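Local atomic coordinates of aldehyde dehydrogenase (Trypanosoma brucei, PDB entry 5MYP), a protein that probably oxidises aldehydes to the corresponding carboxylic acids with NAD+ as electron acceptor. Residues A[71-75]-A[76-80]; A[251-255]-A[256-260]. One frame throughout, in Å; residues are numbered along the deposited sequence.

How the interactions relate
Interaction 1 is a disturbed turn within helix 69-95, and interaction 2 is the loop that leaves helix 240-252 and runs to Cys259, the predicted catalytic cysteine. Their centres lie about 14 Å apart, and the two meet directly. Glu71 OE2 is 2.8 Å from Asn254 N, a probable hydrogen bond to the loop where it departs from the helix. Beside it Met75 CE packs on Ile253 CD1 at 3.7 Å. The side chain of Met75 is about 10 Å from that of Cys259, while Thr258, in interaction 2, is about 11 Å from Glu223, the other predicted active-site residue, both measured between side chains.

Interaction 1. Residues A[71-75]-A[76-80]; sequences ETVVM and EILPL
Thr72 O accepts from both Glu76 N, at 2.8 Å, and Ile77 N, at 3.1 Å, as helix 69-95 widens into a pi-type turn ahead of a kink at Pro79. The Ile77 donor lies in the carbonyl plane, whereas that of Glu76 is tilted 32° from it. One residue on, Val73 O takes the amide of Leu78 at 2.9 Å, again five residues ahead. The widening is followed by Pro79, which has no N-H to offer the preceding turn; its ring instead sets CD 3.3 Å from Val74 O. The axes of the short segments 71-75 and 76-80 make an angle of 25°.

On one flank, Val73 CG1 lies anti to its backbone N (chi1 168°) and meets Leu78 CG at 3.8 Å, with CD1 of the same leucine almost as close. The two branched chains slant across one another, and the second subunit covers them, its Leu489 packing on Val73 and its Leu488 on Leu78. Glu76 leaves the helix on another flank. Its chain is extended beyond CG, and OE2 passes Thr72 CG2 at a loose 4.1 Å before its salt bridge with Arg67; OE1 accepts from the backbone N atoms of Leu131 and Leu132. The buried carboxylate is thus gripped at both oxygens, which probably favours its charged form and ties this helix to the start of helix 132-143. At the kink, the CG end of the proline ring abuts two successive carbonyl oxygens, with Pro79 CG 3.5 Å from both Val74 O and Met75 O.

Interaction 2. Residues A[251-255]-A[256-260]; sequences KIINA and GQTCI
Gln257 turns CG to the side of its own backbone N (chi1 -64°) and stays extended beyond it, bringing NE2 back to Asn254 O at 2.9 Å. This bond is nearly straight, 176° at the hydrogen, and the acceptor lies in the plane of the glutamine amide. Gln257 N reaches the same oxygen at 3.1 Å from the opposite face of the carbonyl, well above its plane. In return, Asn254 ND2 donates to Gln257 O at 2.8 Å. The two side chains cross at about a right angle, their amide planes 40° apart, and each amide binds the other residue's backbone. Asn254 OD1 accepts from Arg65 and Arg67, while Gln257 NE2 also donates to Arg315 O, and OE1 accepts from Val317 N.

These bonds shape the loop that follows helix 240-252 and carries Cys259, the predicted nucleophile of the aldehyde dehydrogenase fold. Asn254, Ala255 and Gly256 all have positive phi, which suits the glycine at 256. Gly256 N donates to Ile253 O at 3.2 Å, and Gln257 next forms the centre of an inverse gamma turn.

Two waters bridge the buried loop. One accepts from Lys251 NZ and donates to Gly256 O, with the ammonium also bonded to the backbone oxygens of Pro262 and Ile370. The other donates to Ile253 O at 2.6 Å and accepts from OG1 of Thr258, the residue just before Cys259, and that hydroxyl is also hydrogen-bonded to Tyr129 OH.

Interaction 1. Residues A[71-75]-A[76-80]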
loop_
_atom_site.group_PDB
_atom_site.type_symbol
_atom_site.label_atom_id
_atom_site.label_comp_id
_atom_site.label_asym_id
_atom_site.label_seq_id
_atom_site.Cartn_x
_atom_site.Cartn_y
_atom_site.Cartn_z
ATOM N N GLU A 71 0.634 33.753 4.793
ATOM C CA GLU A 71 1.377 32.505 4.572
ATOM C C GLU A 71 0.490 31.297 4.891
ATOM O O GLU A 71 0.456 30.330 4.131
ATOM C CB GLU A 71 2.658 32.463 5.410
ATOM C CG GLU A 71 3.667 31.423 4.934
ATOM C CD GLU A 71 5.013 31.527 5.636
ATOM O OE1 GLU A 71 5.577 32.639 5.697
ATOM O OE2 GLU A 71 5.516 30.493 6.123
ATOM N N THR A 72 -0.232 31.372 6.006
ATOM C CA THR A 72 -1.173 30.321 6.403
ATOM C C THR A 72 -2.330 30.167 5.414
ATOM O O THR A 72 -2.764 29.044 5.141
ATOM C CB THR A 72 -1.724 30.582 7.821
ATOM O OG1 THR A 72 -0.632 30.628 8.744
ATOM C CG2 THR A 72 -2.704 29.486 8.256
ATOM N N VAL A 73 -2.822 31.283 4.879
ATOM C CA VAL A 73 -3.870 31.242 3.851
ATOM C C VAL A 73 -3.387 30.498 2.598
ATOM O O VAL A 73 -4.087 29.623 2.086
ATOM C CB VAL A 73 -4.389 32.665 3.504
ATOM C CG1 VAL A 73 -5.253 32.662 2.247
ATOM C CG2 VAL A 73 -5.174 33.241 4.678
ATOM N N VAL A 74 -2.190 30.842 2.130
ATOM C CA VAL A 74 -1.597 30.225 0.935
ATOM C C VAL A 74 -1.276 28.739 1.158
ATOM O O VAL A 74 -1.551 27.912 0.289
ATOM C CB VAL A 74 -0.325 30.996 0.479
ATOM C CG1 VAL A 74 0.461 30.238 -0.590
ATOM C CG2 VAL A 74 -0.701 32.379 -0.037
ATOM N N MET A 75 -0.709 28.410 2.318
ATOM C CA MET A 75 -0.182 27.064 2.578
ATOM C C MET A 75 -1.194 26.074 3.166
ATOM O O MET A 75 -1.041 24.867 2.969
ATOM C CB MET A 75 1.043 27.142 3.501
ATOM C CG MET A 75 2.219 27.940 2.943
ATOM S SD MET A 75 2.878 27.334 1.377
ATOM C CE MET A 75 3.449 25.704 1.842
ATOM N N GLU A 76 -2.206 26.567 3.885
ATOM C CA GLU A 76 -3.153 25.692 4.593
ATOM C C GLU A 76 -4.621 25.921 4.229
ATOM O O GLU A 76 -5.298 24.975 3.833
ATOM C CB GLU A 76 -2.952 25.797 6.107
ATOM C CG GLU A 76 -1.563 25.369 6.559
ATOM C CD GLU A 76 -1.472 25.079 8.048
ATOM O OE1 GLU A 76 -2.015 24.049 8.503
ATOM O OE2 GLU A 76 -0.851 25.893 8.753
ATOM N N ILE A 77 -5.100 27.162 4.334
ATOM C CA ILE A 77 -6.534 27.449 4.191
ATOM C C ILE A 77 -7.017 27.194 2.762
ATOM O O ILE A 77 -7.981 26.458 2.560
ATOM C CB ILE A 77 -6.893 28.902 4.604
ATOM C CG1 ILE A 77 -6.481 29.196 6.062
ATOM C CG2 ILE A 77 -8.385 29.177 4.402
ATOM C CD1 ILE A 77 -7.156 28.336 7.116
ATOM N N LEU A 78 -6.347 27.793 1.782
ATOM C CA LEU A 78 -6.740 27.637 0.375
ATOM C C LEU A 78 -6.618 26.195 -0.154
ATOM O O LEU A 78 -7.532 25.727 -0.828
ATOM C CB LEU A 78 -5.988 28.626 -0.538
ATOM C CG LEU A 78 -6.352 30.110 -0.404
ATOM C CD1 LEU A 78 -5.430 30.950 -1.281
ATOM C CD2 LEU A 78 -7.812 30.376 -0.744
ATOM N N PRO A 79 -5.504 25.490 0.146
ATOM C CA PRO A 79 -5.431 24.063 -0.220
ATOM C C PRO A 79 -6.529 23.188 0.392
ATOM O O PRO A 79 -7.033 22.293 -0.281
ATOM C CB PRO A 79 -4.054 23.640 0.299
ATOM C CG PRO A 79 -3.243 24.874 0.199
ATOM C CD PRO A 79 -4.181 26.002 0.549
ATOM N N LEU A 80 -6.892 23.450 1.649
ATOM C CA LEU A 80 -8.006 22.742 2.288
ATOM C C LEU A 80 -9.344 23.022 1.604
ATOM O O LEU A 80 -10.120 22.098 1.376
ATOM C CB LEU A 80 -8.095 23.076 3.782
ATOM C CG LEU A 80 -7.057 22.396 4.681
ATOM C CD1 LEU A 80 -7.161 22.943 6.090
ATOM C CD2 LEU A 80 -7.215 20.879 4.679
#

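Interaction 2. Residues A[251-255]-A[256-260]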
loop_
_atom_site.group_PDB
_atom_site.type_symbol
_atom_site.label_atom_id
_atom_site.label_comp_id
_atom_site.label_asym_id
_atom_site.label_seq_id
_atom_site.Cartn_x
_atom_site.Cartn_y
_atom_site.Cartn_z
ATOM N N LYS A 251 12.485 27.897 1.221
ATOM C CA LYS A 251 13.234 27.826 2.476
ATOM C C LYS A 251 12.669 28.747 3.559
ATOM O O LYS A 251 12.662 28.383 4.733
ATOM C CB LYS A 251 14.706 28.172 2.212
ATOM C CG LYS A 251 15.675 27.754 3.306
ATOM C CD LYS A 251 15.642 26.252 3.527
ATOM C CE LYS A 251 16.952 25.723 4.079
ATOM N NZ LYS A 251 16.886 24.253 4.300
ATOM N N ILE A 252 12.203 29.933 3.166
ATOM C CA ILE A 252 11.703 30.938 4.118
ATOM C C ILE A 252 10.360 30.541 4.753
ATOM O O ILE A 252 10.134 30.819 5.934
ATOM C CB ILE A 252 11.644 32.353 3.467
ATOM C CG1 ILE A 252 13.064 32.929 3.379
ATOM C CG2 ILE A 252 10.743 33.313 4.250
ATOM C CD1 ILE A 252 13.176 34.214 2.582
ATOM N N ILE A 253 9.475 29.916 3.979
ATOM C CA ILE A 253 8.173 29.495 4.514
ATOM C C ILE A 253 8.354 28.554 5.711
ATOM O O ILE A 253 9.158 27.613 5.661
ATOM C CB ILE A 253 7.234 28.870 3.444
ATOM C CG1 ILE A 253 7.835 27.608 2.801
ATOM C CG2 ILE A 253 6.873 29.908 2.385
ATOM C CD1 ILE A 253 6.931 26.961 1.777
ATOM N N ASN A 254 7.653 28.869 6.800
ATOM C CA ASN A 254 7.740 28.132 8.064
ATOM C C ASN A 254 9.168 28.006 8.641
ATOM O O ASN A 254 9.464 27.066 9.389
ATOM C CB ASN A 254 7.077 26.752 7.894
ATOM C CG ASN A 254 6.400 26.259 9.158
ATOM O OD1 ASN A 254 5.831 27.039 9.924
ATOM N ND2 ASN A 254 6.441 24.957 9.373
ATOM N N ALA A 255 10.032 28.972 8.314
ATOM C CA ALA A 255 11.448 28.956 8.711
ATOM C C ALA A 255 12.156 27.635 8.366
ATOM O O ALA A 255 12.896 27.081 9.180
ATOM C CB ALA A 255 11.574 29.279 10.193
ATOM N N GLY A 256 11.899 27.134 7.157
ATOM C CA GLY A 256 12.523 25.904 6.654
ATOM C C GLY A 256 11.913 24.589 7.110
ATOM O O GLY A 256 12.330 23.528 6.645
ATOM N N GLN A 257 10.909 24.652 7.984
ATOM C CA GLN A 257 10.360 23.469 8.652
ATOM C C GLN A 257 9.216 22.893 7.824
ATOM O O GLN A 257 8.047 22.947 8.210
ATOM C CB GLN A 257 9.925 23.825 10.081
ATOM C CG GLN A 257 11.101 24.245 10.962
ATOM C CD GLN A 257 10.701 24.999 12.213
ATOM O OE1 GLN A 257 11.015 24.581 13.325
ATOM N NE2 GLN A 257 10.022 26.124 12.038
ATOM N N THR A 258 9.593 22.348 6.672
ATOM C CA THR A 258 8.675 21.753 5.706
ATOM C C THR A 258 9.344 20.482 5.182
ATOM O O THR A 258 10.541 20.497 4.868
ATOM C CB THR A 258 8.398 22.718 4.527
ATOM O OG1 THR A 258 8.055 24.019 5.028
ATOM C CG2 THR A 258 7.274 22.213 3.629
ATOM N N CYS A 259 8.569 19.402 5.081
ATOM C CA CYS A 259 9.073 18.105 4.610
ATOM C C CYS A 259 9.553 18.105 3.159
ATOM O O CYS A 259 10.311 17.217 2.760
ATOM C CB CYS A 259 8.004 17.033 4.795
ATOM S SG CYS A 259 7.831 16.518 6.516
ATOM N N ILE A 260 9.113 19.100 2.386
ATOM C CA ILE A 260 9.517 19.284 0.985
ATOM C C ILE A 260 10.292 20.601 0.780
ATOM O O ILE A 260 10.420 21.091 -0.342
ATOM C CB ILE A 260 8.288 19.202 0.038
ATOM C CG1 ILE A 260 7.179 20.187 0.449
ATOM C CG2 ILE A 260 7.740 17.775 0.010
ATOM C CD1 ILE A 260 6.023 20.262 -0.521
HETATM O O HOH W 1 14.841 22.830 5.595
HETATM O O HOH W 2 10.228 25.616 4.306
#